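PDB 3DNH: CREG-like beta-barrel domain-containing protein from Agrobacterium tumefaciens, which is of unknown function but has a CREG-like beta-barrel of the FMN-binding clan and may bind a flavin. Local coordinates for residues 120-125 and 145-149; 36-40 and 130-134; 202-206 and 251-255; 220-224 and 234-240. One frame throughout, in Å; residues are numbered along the deposited sequence.

Contact 1 of 4, residues 120-125 and 145-149; sequences EVPLAI and RLYRL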
loop_
_atom_site.group_PDB
_atom_site.type_symbol
_atom_site.label_atom_id
_atom_site.label_comp_id
_atom_site.label_asym_id
_atom_site.label_seq_id
_atom_site.Cartn_x
_atom_site.Cartn_y
_atom_site.Cartn_z
ATOM N N GLU A 120 18.600 17.301 -13.063
ATOM C CA GLU A 120 18.211 15.912 -13.168
ATOM C C GLU A 120 16.705 15.711 -13.325
ATOM O O GLU A 120 16.262 14.586 -13.531
ATOM C CB GLU A 120 18.672 15.166 -11.916
ATOM C CG GLU A 120 20.146 15.414 -11.542
ATOM C CD GLU A 120 20.516 14.644 -10.300
ATOM O OE1 GLU A 120 20.614 13.402 -10.406
ATOM O OE2 GLU A 120 20.644 15.248 -9.209
ATOM N N VAL A 121 15.893 16.761 -13.239
ATOM C CA VAL A 121 14.463 16.450 -13.391
ATOM C C VAL A 121 14.053 15.895 -14.773
ATOM O O VAL A 121 13.307 14.927 -14.811
ATOM C CB VAL A 121 13.433 17.398 -12.701
ATOM C CG1 VAL A 121 14.007 17.976 -11.419
ATOM C CG2 VAL A 121 12.935 18.423 -13.586
ATOM N N PRO A 122 14.539 16.493 -15.888
ATOM C CA PRO A 122 14.232 15.876 -17.191
ATOM C C PRO A 122 14.478 14.331 -17.288
ATOM O O PRO A 122 13.619 13.593 -17.794
ATOM C CB PRO A 122 15.112 16.656 -18.156
ATOM C CG PRO A 122 15.217 18.042 -17.513
ATOM C CD PRO A 122 15.301 17.760 -16.042
ATOM N N LEU A 123 15.623 13.874 -16.798
ATOM C CA LEU A 123 15.918 12.439 -16.768
ATOM C C LEU A 123 14.942 11.672 -15.886
ATOM O O LEU A 123 14.445 10.621 -16.288
ATOM C CB LEU A 123 17.350 12.216 -16.293
ATOM C CG LEU A 123 17.906 10.806 -16.304
ATOM C CD1 LEU A 123 17.851 10.141 -17.706
ATOM C CD2 LEU A 123 19.322 10.993 -15.774
ATOM N N ALA A 124 14.645 12.215 -14.704
ATOM C CA ALA A 124 13.789 11.540 -13.742
ATOM C C ALA A 124 12.364 11.442 -14.293
ATOM O O ALA A 124 11.663 10.441 -14.097
ATOM C CB ALA A 124 13.825 12.276 -12.374
ATOM N N ILE A 125 11.950 12.479 -15.012
ATOM C CA ILE A 125 10.643 12.502 -15.702
ATOM C C ILE A 125 10.521 11.380 -16.708
ATOM O O ILE A 125 9.523 10.662 -16.755
ATOM C CB ILE A 125 10.418 13.862 -16.476
ATOM C CG1 ILE A 125 10.155 14.995 -15.485
ATOM C CG2 ILE A 125 9.243 13.788 -17.464
ATOM C CD1 ILE A 125 9.036 14.682 -14.592
ATOM N N ARG A 145 7.002 18.105 -7.552
ATOM C CA ARG A 145 8.244 17.946 -6.753
ATOM C C ARG A 145 8.803 16.526 -6.867
ATOM O O ARG A 145 8.064 15.556 -6.821
ATOM C CB ARG A 145 8.019 18.288 -5.283
ATOM C CG ARG A 145 7.731 19.764 -5.044
ATOM C CD ARG A 145 7.903 20.169 -3.609
ATOM N NE ARG A 145 7.421 21.538 -3.454
ATOM C CZ ARG A 145 7.079 22.087 -2.294
ATOM N NH1 ARG A 145 7.185 21.394 -1.166
ATOM N NH2 ARG A 145 6.629 23.333 -2.268
ATOM N N LEU A 146 10.114 16.426 -6.986
ATOM C CA LEU A 146 10.780 15.165 -7.268
ATOM C C LEU A 146 11.783 14.838 -6.147
ATOM O O LEU A 146 12.603 15.676 -5.791
ATOM C CB LEU A 146 11.516 15.363 -8.566
ATOM C CG LEU A 146 11.727 14.242 -9.555
ATOM C CD1 LEU A 146 10.900 12.999 -9.249
ATOM C CD2 LEU A 146 11.401 14.856 -10.926
ATOM N N TYR A 147 11.737 13.621 -5.614
ATOM C CA TYR A 147 12.582 13.258 -4.447
ATOM C C TYR A 147 13.234 11.912 -4.651
ATOM O O TYR A 147 12.630 11.063 -5.227
ATOM C CB TYR A 147 11.710 13.077 -3.225
ATOM C CG TYR A 147 10.790 14.211 -2.893
ATOM C CD1 TYR A 147 11.122 15.137 -1.899
ATOM C CD2 TYR A 147 9.539 14.302 -3.506
ATOM C CE1 TYR A 147 10.236 16.170 -1.553
ATOM C CE2 TYR A 147 8.693 15.299 -3.201
ATOM C CZ TYR A 147 9.031 16.233 -2.220
ATOM O OH TYR A 147 8.132 17.198 -1.934
ATOM N N ARG A 148 14.443 11.689 -4.134
ATOM C CA ARG A 148 14.898 10.299 -4.029
ATOM C C ARG A 148 15.109 9.910 -2.571
ATOM O O ARG A 148 15.387 10.763 -1.697
ATOM C CB ARG A 148 16.116 9.980 -4.950
ATOM C CG ARG A 148 17.300 10.833 -4.689
ATOM C CD ARG A 148 18.575 10.354 -5.417
ATOM N NE ARG A 148 18.533 10.550 -6.854
ATOM C CZ ARG A 148 18.965 11.644 -7.493
ATOM N NH1 ARG A 148 19.466 12.691 -6.839
ATOM N NH2 ARG A 148 18.869 11.705 -8.807
ATOM N N LEU A 149 14.907 8.629 -2.310
ATOM C CA LEU A 149 15.077 8.096 -0.982
ATOM C C LEU A 149 16.563 7.917 -0.734
ATOM O O LEU A 149 17.252 7.255 -1.522
ATOM C CB LEU A 149 14.321 6.761 -0.822
ATOM C CG LEU A 149 14.545 6.064 0.525
ATOM C CD1 LEU A 149 14.092 6.901 1.709
ATOM C CD2 LEU A 149 13.850 4.706 0.509
#
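Leu-146 presses one methyl, CD2, against the N-terminal part of helix 121-131, where Val-121, Ala-124 and Ile-125 gather round it. This is the tight part of the contact: CD2 of Leu-146 lies 3.7 Å from CB of Val-121 and 3.8 Å from CB of Ala-124. CD1 of Ile-125 meets the same methyl more loosely, at 4.4 Å. Phe-70 of the adjacent barrel strand touches both Ala-124 and Leu-146, extending the apolar patch. The short segments 121-125 and 145-149 cross at 81°.

The other side is sparser and polar. Glu-120 stretches out beyond CG and crosses Arg-148 at about a right angle, and NH2 of Arg-148 donates to OE1 of Glu-120 in a salt bridge of 2.9 Å. The donor comes down from above the carboxylate, 47° out of its plane, and OE2 takes no matching bond, for its distance to NH1 of Arg-148 is 3.7 Å. A bend at chi3 (71°) helps bring the guanidinium to Glu-120. Its NH2 also forms a salt bridge with Glu-64. With NH2 bonded to two carboxylates, the positive charge is probably well balanced, and it links the residue just ahead of Val-121 to strand 144-157 by an ion pair, beside the apolar patch.

Contact 2 of 4, residues 36-40 and 130-134; sequences LHTSR and ARYPK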
loop_
_atom_site.group_PDB
_atom_site.type_symbol
_atom_site.label_atom_id
_atom_site.label_comp_id
_atom_site.label_asym_id
_atom_site.label_seq_id
_atom_site.Cartn_x
_atom_site.Cartn_y
_atom_site.Cartn_z
ATOM N N LEU A 36 12.267 -4.535 -4.300
ATOM C CA LEU A 36 12.732 -3.214 -4.622
ATOM C C LEU A 36 12.488 -2.872 -6.096
ATOM O O LEU A 36 11.980 -1.768 -6.415
ATOM C CB LEU A 36 14.204 -3.048 -4.298
ATOM C CG LEU A 36 14.887 -1.738 -4.698
ATOM C CD1 LEU A 36 14.435 -0.551 -3.884
ATOM C CD2 LEU A 36 16.411 -1.988 -4.540
ATOM N N HIS A 37 12.815 -3.809 -6.967
ATOM C CA HIS A 37 12.797 -3.522 -8.389
ATOM C C HIS A 37 11.448 -3.718 -9.069
ATOM O O HIS A 37 11.248 -3.265 -10.212
ATOM C CB HIS A 37 13.890 -4.312 -9.105
ATOM C CG HIS A 37 15.274 -3.721 -8.930
ATOM N ND1 HIS A 37 15.846 -2.880 -9.864
ATOM C CD2 HIS A 37 16.189 -3.847 -7.934
ATOM C CE1 HIS A 37 17.045 -2.490 -9.440
ATOM N NE2 HIS A 37 17.278 -3.070 -8.274
ATOM N N THR A 38 10.556 -4.439 -8.407
ATOM C CA THR A 38 9.338 -4.875 -9.061
ATOM C C THR A 38 8.086 -4.355 -8.361
ATOM O O THR A 38 6.970 -4.802 -8.670
ATOM C CB THR A 38 9.263 -6.432 -9.232
ATOM O OG1 THR A 38 9.311 -7.076 -7.939
ATOM C CG2 THR A 38 10.407 -6.963 -10.119
ATOM N N SER A 39 8.249 -3.434 -7.429
ATOM C CA SER A 39 7.057 -2.822 -6.777
ATOM C C SER A 39 6.707 -1.460 -7.379
ATOM O O SER A 39 7.553 -0.569 -7.395
ATOM C CB SER A 39 7.251 -2.731 -5.239
ATOM O OG SER A 39 7.562 -4.040 -4.721
ATOM N N ARG A 40 5.469 -1.306 -7.878
ATOM C CA ARG A 40 4.970 0.004 -8.374
ATOM C C ARG A 40 4.510 0.933 -7.255
ATOM O O ARG A 40 4.880 2.097 -7.213
ATOM C CB ARG A 40 3.810 -0.127 -9.392
ATOM C CG ARG A 40 4.248 -0.218 -10.882
ATOM C CD ARG A 40 2.981 -0.156 -11.893
ATOM N NE ARG A 40 3.381 0.288 -13.232
ATOM C CZ ARG A 40 3.599 -0.525 -14.257
ATOM N NH1 ARG A 40 3.957 -0.028 -15.437
ATOM N NH2 ARG A 40 3.409 -1.841 -14.126
ATOM N N ALA A 130 8.047 6.205 -18.112
ATOM C CA ALA A 130 8.290 4.844 -18.618
ATOM C C ALA A 130 7.483 3.809 -17.819
ATOM O O ALA A 130 6.997 2.855 -18.389
ATOM C CB ALA A 130 9.801 4.526 -18.576
ATOM N N ARG A 131 7.286 4.036 -16.518
ATOM C CA ARG A 131 6.525 3.114 -15.683
ATOM C C ARG A 131 5.077 3.513 -15.507
ATOM O O ARG A 131 4.219 2.648 -15.284
ATOM C CB ARG A 131 7.185 2.971 -14.293
ATOM C CG ARG A 131 8.355 2.075 -14.245
ATOM C CD ARG A 131 8.878 2.025 -12.788
ATOM N NE ARG A 131 9.747 0.886 -12.590
ATOM C CZ ARG A 131 10.122 0.398 -11.406
ATOM N NH1 ARG A 131 9.679 0.935 -10.276
ATOM N NH2 ARG A 131 10.918 -0.668 -11.360
ATOM N N TYR A 132 4.820 4.822 -15.595
ATOM C CA TYR A 132 3.556 5.444 -15.198
ATOM C C TYR A 132 3.114 6.384 -16.324
ATOM O O TYR A 132 3.282 7.619 -16.222
ATOM C CB TYR A 132 3.712 6.208 -13.855
ATOM C CG TYR A 132 4.304 5.318 -12.806
ATOM C CD1 TYR A 132 3.580 4.201 -12.356
ATOM C CD2 TYR A 132 5.592 5.531 -12.314
ATOM C CE1 TYR A 132 4.113 3.319 -11.472
ATOM C CE2 TYR A 132 6.146 4.635 -11.399
ATOM C CZ TYR A 132 5.394 3.533 -10.990
ATOM O OH TYR A 132 5.902 2.636 -10.105
ATOM N N PRO A 133 2.557 5.805 -17.414
ATOM C CA PRO A 133 2.229 6.665 -18.563
ATOM C C PRO A 133 1.183 7.740 -18.271
ATOM O O PRO A 133 1.133 8.739 -18.974
ATOM C CB PRO A 133 1.757 5.666 -19.646
ATOM C CG PRO A 133 1.326 4.485 -18.919
ATOM C CD PRO A 133 2.221 4.393 -17.683
ATOM N N LYS A 134 0.373 7.571 -17.231
ATOM C CA LYS A 134 -0.587 8.603 -16.888
ATOM C C LYS A 134 0.095 9.832 -16.291
ATOM O O LYS A 134 -0.489 10.914 -16.265
ATOM C CB LYS A 134 -1.664 8.082 -15.938
ATOM C CG LYS A 134 -2.865 7.537 -16.657
ATOM C CD LYS A 134 -4.021 7.127 -15.705
ATOM C CE LYS A 134 -3.735 5.847 -14.888
ATOM N NZ LYS A 134 -2.466 5.084 -15.264
HETATM O O HOH W 1 10.110 -0.867 -8.082
#
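Arg-40 and Arg-131 each donate to a backbone carbonyl of the other segment where the end of helix 28-38 meets the end of helix 121-131 in the CREG-like barrel fold. The firmer bond runs from NH1 of Arg-40 to O of Arg-131, 2.7 Å long and nearly straight at 164°; the oxygen is met on a lone pair, and it lies in the plane of the guanidinium. NE of Arg-40 adds a weak bond to the same oxygen at 3.2 Å, so one carbonyl is held by two nitrogens of one side chain. In the reverse direction NH2 of Arg-131 makes a weak, bent bond of 2.9 Å to O of His-37.

Alongside, Tyr-132 and Arg-40 run past each other in opposite directions, ring and guanidinium planes 78° apart. CE1 of the tyrosine touches CG and NE of Arg-40, each at 3.6 Å, and its hydroxyl lies against the aliphatic part of that chain. Arg-131 can reach so far because its chain is fully extended from CG to NE (chi2 -179°). At its tip a water accepts from NH1 of Arg-131 at 2.9 Å and donates to O of Leu-36 and to O of Ser-39, each 2.7 Å away.

A second shell fixes these groups. Asp-100 of the second subunit packs on Tyr-132, and NH1 of Arg-40 also reaches O of Ser-228. On strand 54-63, O of Ile-61 takes hydrogen bonds from both Tyr-132 OH and Arg-131 NH1.

Contact 3 of 4, residues 202-206 and 251-255; sequences RLAVL and LAQLL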
loop_
_atom_site.group_PDB
_atom_site.type_symbol
_atom_site.label_atom_id
_atom_site.label_comp_id
_atom_site.label_asym_id
_atom_site.label_seq_id
_atom_site.Cartn_x
_atom_site.Cartn_y
_atom_site.Cartn_z
ATOM N N ARG A 202 9.651 -11.464 -24.060
ATOM C CA ARG A 202 10.440 -12.697 -23.847
ATOM C C ARG A 202 11.304 -12.643 -22.581
ATOM O O ARG A 202 11.412 -13.641 -21.846
ATOM C CB ARG A 202 11.300 -13.057 -25.063
ATOM C CG ARG A 202 10.486 -13.686 -26.185
ATOM C CD ARG A 202 11.199 -13.716 -27.552
ATOM N NE ARG A 202 12.554 -14.273 -27.479
ATOM C CZ ARG A 202 13.147 -14.993 -28.443
ATOM N NH1 ARG A 202 14.394 -15.433 -28.257
ATOM N NH2 ARG A 202 12.502 -15.296 -29.577
ATOM N N LEU A 203 11.936 -11.506 -22.350
ATOM C CA LEU A 203 12.777 -11.292 -21.147
ATOM C C LEU A 203 11.931 -11.251 -19.888
ATOM O O LEU A 203 12.331 -11.813 -18.862
ATOM C CB LEU A 203 13.601 -9.990 -21.245
ATOM C CG LEU A 203 14.542 -9.856 -22.443
ATOM C CD1 LEU A 203 15.127 -8.449 -22.494
ATOM C CD2 LEU A 203 15.679 -10.910 -22.354
ATOM N N ALA A 204 10.758 -10.609 -19.972
ATOM C CA ALA A 204 9.867 -10.546 -18.823
ATOM C C ALA A 204 9.353 -11.946 -18.444
ATOM O O ALA A 204 9.275 -12.286 -17.256
ATOM C CB ALA A 204 8.745 -9.603 -19.077
ATOM N N VAL A 205 9.037 -12.762 -19.450
ATOM C CA VAL A 205 8.614 -14.146 -19.186
ATOM C C VAL A 205 9.743 -14.960 -18.535
ATOM O O VAL A 205 9.487 -15.643 -17.565
ATOM C CB VAL A 205 7.928 -14.842 -20.414
ATOM C CG1 VAL A 205 6.801 -13.969 -20.990
ATOM C CG2 VAL A 205 8.920 -15.173 -21.482
ATOM N N LEU A 206 10.984 -14.837 -19.034
ATOM C CA LEU A 206 12.193 -15.393 -18.358
ATOM C C LEU A 206 12.317 -14.958 -16.899
ATOM O O LEU A 206 12.788 -15.712 -16.048
ATOM C CB LEU A 206 13.486 -14.956 -19.063
ATOM C CG LEU A 206 14.264 -15.728 -20.136
ATOM C CD1 LEU A 206 14.061 -15.163 -21.481
ATOM C CD2 LEU A 206 15.760 -15.622 -19.782
ATOM N N LEU A 251 23.033 -11.963 -22.733
ATOM C CA LEU A 251 21.702 -11.887 -23.343
ATOM C C LEU A 251 21.462 -13.085 -24.250
ATOM O O LEU A 251 20.358 -13.662 -24.261
ATOM C CB LEU A 251 21.502 -10.578 -24.136
ATOM C CG LEU A 251 20.472 -9.495 -23.752
ATOM C CD1 LEU A 251 19.830 -8.974 -25.036
ATOM C CD2 LEU A 251 19.365 -9.948 -22.796
ATOM N N ALA A 252 22.502 -13.448 -25.001
ATOM C CA ALA A 252 22.445 -14.526 -25.993
ATOM C C ALA A 252 22.248 -15.897 -25.337
ATOM O O ALA A 252 21.478 -16.727 -25.844
ATOM C CB ALA A 252 23.710 -14.517 -26.883
ATOM N N GLN A 253 22.968 -16.141 -24.241
ATOM C CA GLN A 253 22.740 -17.305 -23.372
ATOM C C GLN A 253 21.273 -17.349 -22.934
ATOM O O GLN A 253 20.600 -18.359 -23.108
ATOM C CB GLN A 253 23.697 -17.281 -22.155
ATOM C CG GLN A 253 23.174 -17.924 -20.833
ATOM C CD GLN A 253 22.902 -16.915 -19.665
ATOM O OE1 GLN A 253 22.502 -17.325 -18.561
ATOM N NE2 GLN A 253 23.132 -15.620 -19.904
ATOM N N LEU A 254 20.766 -16.238 -22.434
ATOM C CA LEU A 254 19.454 -16.222 -21.850
ATOM C C LEU A 254 18.374 -16.532 -22.848
ATOM O O LEU A 254 17.442 -17.224 -22.550
ATOM C CB LEU A 254 19.158 -14.853 -21.238
ATOM C CG LEU A 254 19.739 -14.475 -19.899
ATOM C CD1 LEU A 254 19.863 -13.005 -19.742
ATOM C CD2 LEU A 254 18.926 -15.040 -18.812
ATOM N N LEU A 255 18.489 -15.967 -24.022
ATOM C CA LEU A 255 17.407 -16.034 -24.987
ATOM C C LEU A 255 17.417 -17.330 -25.809
ATOM O O LEU A 255 16.794 -17.424 -26.884
ATOM C CB LEU A 255 17.438 -14.802 -25.888
ATOM C CG LEU A 255 16.898 -13.548 -25.193
ATOM C CD1 LEU A 255 17.319 -12.270 -25.906
ATOM C CD2 LEU A 255 15.378 -13.672 -25.068
#
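Leu-203 and Leu-206 on helix 199-206 face Leu-251, Leu-254 and Leu-255 at the end of helix 244-254, forming a leucine-lined helix pair laid over one face of the three-stranded antiparallel sheet. Leu-203 stands about perpendicular to both Leu-251 and Leu-255. Its CD2 touches both, 3.8 Å from CD2 of Leu-251 and 3.9 Å from CD2 of Leu-255. Leu-206 also lies at about a right angle to Leu-255, with CD1 at 4.1 Å from CD2 of that residue, but it meets Leu-254 at a slant. There the two CD2 methyls come closer than a normal methyl contact, and since both torsions of Leu-206 are far from the usual values, so close an approach is doubtful. Leu-203, Leu-206 and Leu-254 all pack on Leu-235 of strand 232-236, and Leu-251 reaches Ile-224 of the middle strand, so the two helices share one apolar surface of the sheet.

Toward solvent the seam is finished by Arg-202, where the contact is van der Waals. Its chain bends at chi3 (50°) and brings the guanidinium edge-on to CB of Leu-255, while NE of Arg-202 lies 3.8 Å from CD2 of the same leucine.

Contact 4 of 4, residues 220-224 and 234-240; sequences DPDGI and RLWFAER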
loop_
_atom_site.group_PDB
_atom_site.type_symbol
_atom_site.label_atom_id
_atom_site.label_comp_id
_atom_site.label_asym_id
_atom_site.label_seq_id
_atom_site.Cartn_x
_atom_site.Cartn_y
_atom_site.Cartn_z
ATOM N N ASP A 220 21.377 -2.885 -15.874
ATOM C CA ASP A 220 22.440 -2.612 -14.887
ATOM C C ASP A 220 23.364 -3.836 -14.791
ATOM O O ASP A 220 23.093 -4.879 -15.412
ATOM C CB ASP A 220 21.834 -2.127 -13.528
ATOM C CG ASP A 220 20.928 -3.180 -12.860
ATOM O OD1 ASP A 220 21.450 -4.264 -12.475
ATOM O OD2 ASP A 220 19.696 -2.944 -12.708
ATOM N N PRO A 221 24.478 -3.722 -14.060
ATOM C CA PRO A 221 25.346 -4.904 -14.031
ATOM C C PRO A 221 24.726 -6.229 -13.541
ATOM O O PRO A 221 25.249 -7.314 -13.861
ATOM C CB PRO A 221 26.484 -4.465 -13.080
ATOM C CG PRO A 221 26.547 -2.992 -13.268
ATOM C CD PRO A 221 25.091 -2.573 -13.349
ATOM N N ASP A 222 23.659 -6.150 -12.764
ATOM C CA ASP A 222 23.069 -7.346 -12.141
ATOM C C ASP A 222 21.815 -7.862 -12.875
ATOM O O ASP A 222 21.366 -9.018 -12.668
ATOM C CB ASP A 222 22.728 -7.054 -10.666
ATOM C CG ASP A 222 23.969 -6.913 -9.794
ATOM O OD1 ASP A 222 25.057 -7.392 -10.192
ATOM O OD2 ASP A 222 23.848 -6.309 -8.708
ATOM N N GLY A 223 21.292 -7.041 -13.772
ATOM C CA GLY A 223 20.138 -7.467 -14.572
ATOM C C GLY A 223 19.372 -6.345 -15.242
ATOM O O GLY A 223 19.909 -5.261 -15.457
ATOM N N ILE A 224 18.097 -6.606 -15.535
ATOM C CA ILE A 224 17.328 -5.772 -16.430
ATOM C C ILE A 224 15.951 -5.568 -15.815
ATOM O O ILE A 224 15.275 -6.556 -15.443
ATOM C CB ILE A 224 17.135 -6.459 -17.855
ATOM C CG1 ILE A 224 18.485 -6.803 -18.526
ATOM C CG2 ILE A 224 16.210 -5.530 -18.769
ATOM C CD1 ILE A 224 18.386 -7.810 -19.755
ATOM N N ARG A 234 11.919 -8.055 -13.126
ATOM C CA ARG A 234 13.373 -7.941 -13.112
ATOM C C ARG A 234 13.998 -9.278 -13.495
ATOM O O ARG A 234 13.779 -10.294 -12.823
ATOM C CB ARG A 234 13.935 -7.461 -11.752
ATOM C CG ARG A 234 15.458 -7.302 -11.862
ATOM C CD ARG A 234 16.068 -6.689 -10.689
ATOM N NE ARG A 234 17.530 -6.586 -10.739
ATOM C CZ ARG A 234 18.271 -5.731 -11.463
ATOM N NH1 ARG A 234 17.724 -4.854 -12.323
ATOM N NH2 ARG A 234 19.607 -5.760 -11.299
ATOM N N LEU A 235 14.786 -9.268 -14.561
ATOM C CA LEU A 235 15.545 -10.478 -14.991
ATOM C C LEU A 235 16.950 -10.383 -14.416
ATOM O O LEU A 235 17.660 -9.447 -14.739
ATOM C CB LEU A 235 15.605 -10.588 -16.523
ATOM C CG LEU A 235 16.282 -11.827 -17.189
ATOM C CD1 LEU A 235 15.678 -13.105 -16.728
ATOM C CD2 LEU A 235 16.195 -11.740 -18.737
ATOM N N TRP A 236 17.355 -11.351 -13.578
ATOM C CA TRP A 236 18.700 -11.353 -13.028
ATOM C C TRP A 236 19.687 -12.084 -13.893
ATOM O O TRP A 236 19.413 -13.201 -14.359
ATOM C CB TRP A 236 18.716 -11.953 -11.624
ATOM C CG TRP A 236 17.865 -11.140 -10.663
ATOM C CD1 TRP A 236 16.499 -11.252 -10.463
ATOM C CD2 TRP A 236 18.311 -10.094 -9.795
ATOM N NE1 TRP A 236 16.079 -10.371 -9.493
ATOM C CE2 TRP A 236 17.160 -9.632 -9.072
ATOM C CE3 TRP A 236 19.562 -9.505 -9.538
ATOM C CZ2 TRP A 236 17.232 -8.599 -8.115
ATOM C CZ3 TRP A 236 19.638 -8.459 -8.557
ATOM C CH2 TRP A 236 18.484 -8.028 -7.874
ATOM N N PHE A 237 20.845 -11.466 -14.122
ATOM C CA PHE A 237 21.916 -12.156 -14.867
ATOM C C PHE A 237 22.456 -13.297 -14.037
ATOM O O PHE A 237 22.439 -13.219 -12.788
ATOM C CB PHE A 237 23.040 -11.185 -15.218
ATOM C CG PHE A 237 22.612 -10.061 -16.138
ATOM C CD1 PHE A 237 21.746 -10.317 -17.230
ATOM C CD2 PHE A 237 23.084 -8.757 -15.930
ATOM C CE1 PHE A 237 21.370 -9.337 -18.086
ATOM C CE2 PHE A 237 22.697 -7.718 -16.809
ATOM C CZ PHE A 237 21.845 -7.999 -17.869
ATOM N N ALA A 238 22.940 -14.347 -14.699
ATOM C CA ALA A 238 23.626 -15.408 -13.970
ATOM C C ALA A 238 24.959 -14.934 -13.365
ATOM O O ALA A 238 25.366 -15.424 -12.331
ATOM C CB ALA A 238 23.833 -16.686 -14.841
ATOM N N GLU A 239 25.648 -14.021 -14.040
ATOM C CA GLU A 239 26.824 -13.395 -13.461
ATOM C C GLU A 239 26.859 -11.908 -13.796
ATOM O O GLU A 239 26.154 -11.466 -14.702
ATOM C CB GLU A 239 28.132 -14.135 -13.815
ATOM C CG GLU A 239 28.451 -14.206 -15.282
ATOM C CD GLU A 239 29.628 -15.123 -15.564
ATOM O OE1 GLU A 239 29.923 -15.353 -16.762
ATOM O OE2 GLU A 239 30.258 -15.613 -14.600
ATOM N N ARG A 240 27.636 -11.147 -13.008
ATOM C CA ARG A 240 27.641 -9.679 -13.052
ATOM C C ARG A 240 28.188 -9.273 -14.401
ATOM O O ARG A 240 29.136 -9.872 -14.885
ATOM C CB ARG A 240 28.543 -9.118 -11.924
ATOM C CG ARG A 240 28.724 -7.602 -11.904
ATOM C CD ARG A 240 29.748 -7.134 -10.820
ATOM N NE ARG A 240 30.162 -5.755 -11.087
ATOM C CZ ARG A 240 29.445 -4.680 -10.768
ATOM N NH1 ARG A 240 28.269 -4.812 -10.169
ATOM N NH2 ARG A 240 29.889 -3.479 -11.078
HETATM O O HOH W 2 22.491 -10.869 -11.174
#
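CA of Gly-223 sits over the face of the Phe-237 ring, 3.6 Å from its centroid, in a CH-pi contact made by backbone alone. The backbone angles of Gly-223, phi 162° and psi -156°, are of a kind open to glycine: a CB would be jammed against the carbonyl O of Asp-222 and would collide with O of Leu-235. CG1 and CD1 of Ile-224 meet the far end of the same ring.

A bidentate salt bridge pins the other flank. Arg-234 grips Asp-220 end-on, NH2 to OD1 at 2.6 Å and NH1 to OD2 at 2.8 Å, with the two flat groups nearly coplanar. CG opposite the backbone N (chi1 -177°) and a chain extended from there to NE carry the guanidinium to the carboxylate, and NH1 is shared with Asp-225. OD1 of Asp-220 has a second donor on its anti lone pair, N of Asp-222 at 2.9 Å, which makes an Asx turn. At the far end Pro-221 CB sits over one face of the Arg-240 guanidinium, 3.4 Å from NH1, a nitrogen that also bonds to O of Asp-175.

Ile-224 and Leu-235 form a hydrogen-bonded pair, Gly-223 and Trp-236 the non-hydrogen-bonded pair next to it, and N of Phe-237 then donates to O of Asp-222. Together these features describe an antiparallel beta hairpin, strands 223-227 and 232-236, entered through a type I turn at Asp-Pro-Asp-Gly.

In the fold
Contacts 2 and 4 are buried, contact 3 is partly so, and contact 1 lies at the surface. Contacts 1 and 2 share helix 121-131, one near each end, with centres 14 Å apart: the first sets the helix on strand 144-157 with methyls and an ion pair, the second joins its other end to helix 28-38 through arginines bonded to backbone carbonyls. Contacts 3 and 4 hold the smaller sheet, contact 4 by strand pairing and salt bridge, contact 3 by leucines that pack on Leu-235 and Ile-224. Contacts 2 and 4 meet where His-37 and Thr-38 touch Arg-234, joining the barrel part to the C-terminal sheet, whereas contacts 1 and 3 are about 30 Å apart between centres.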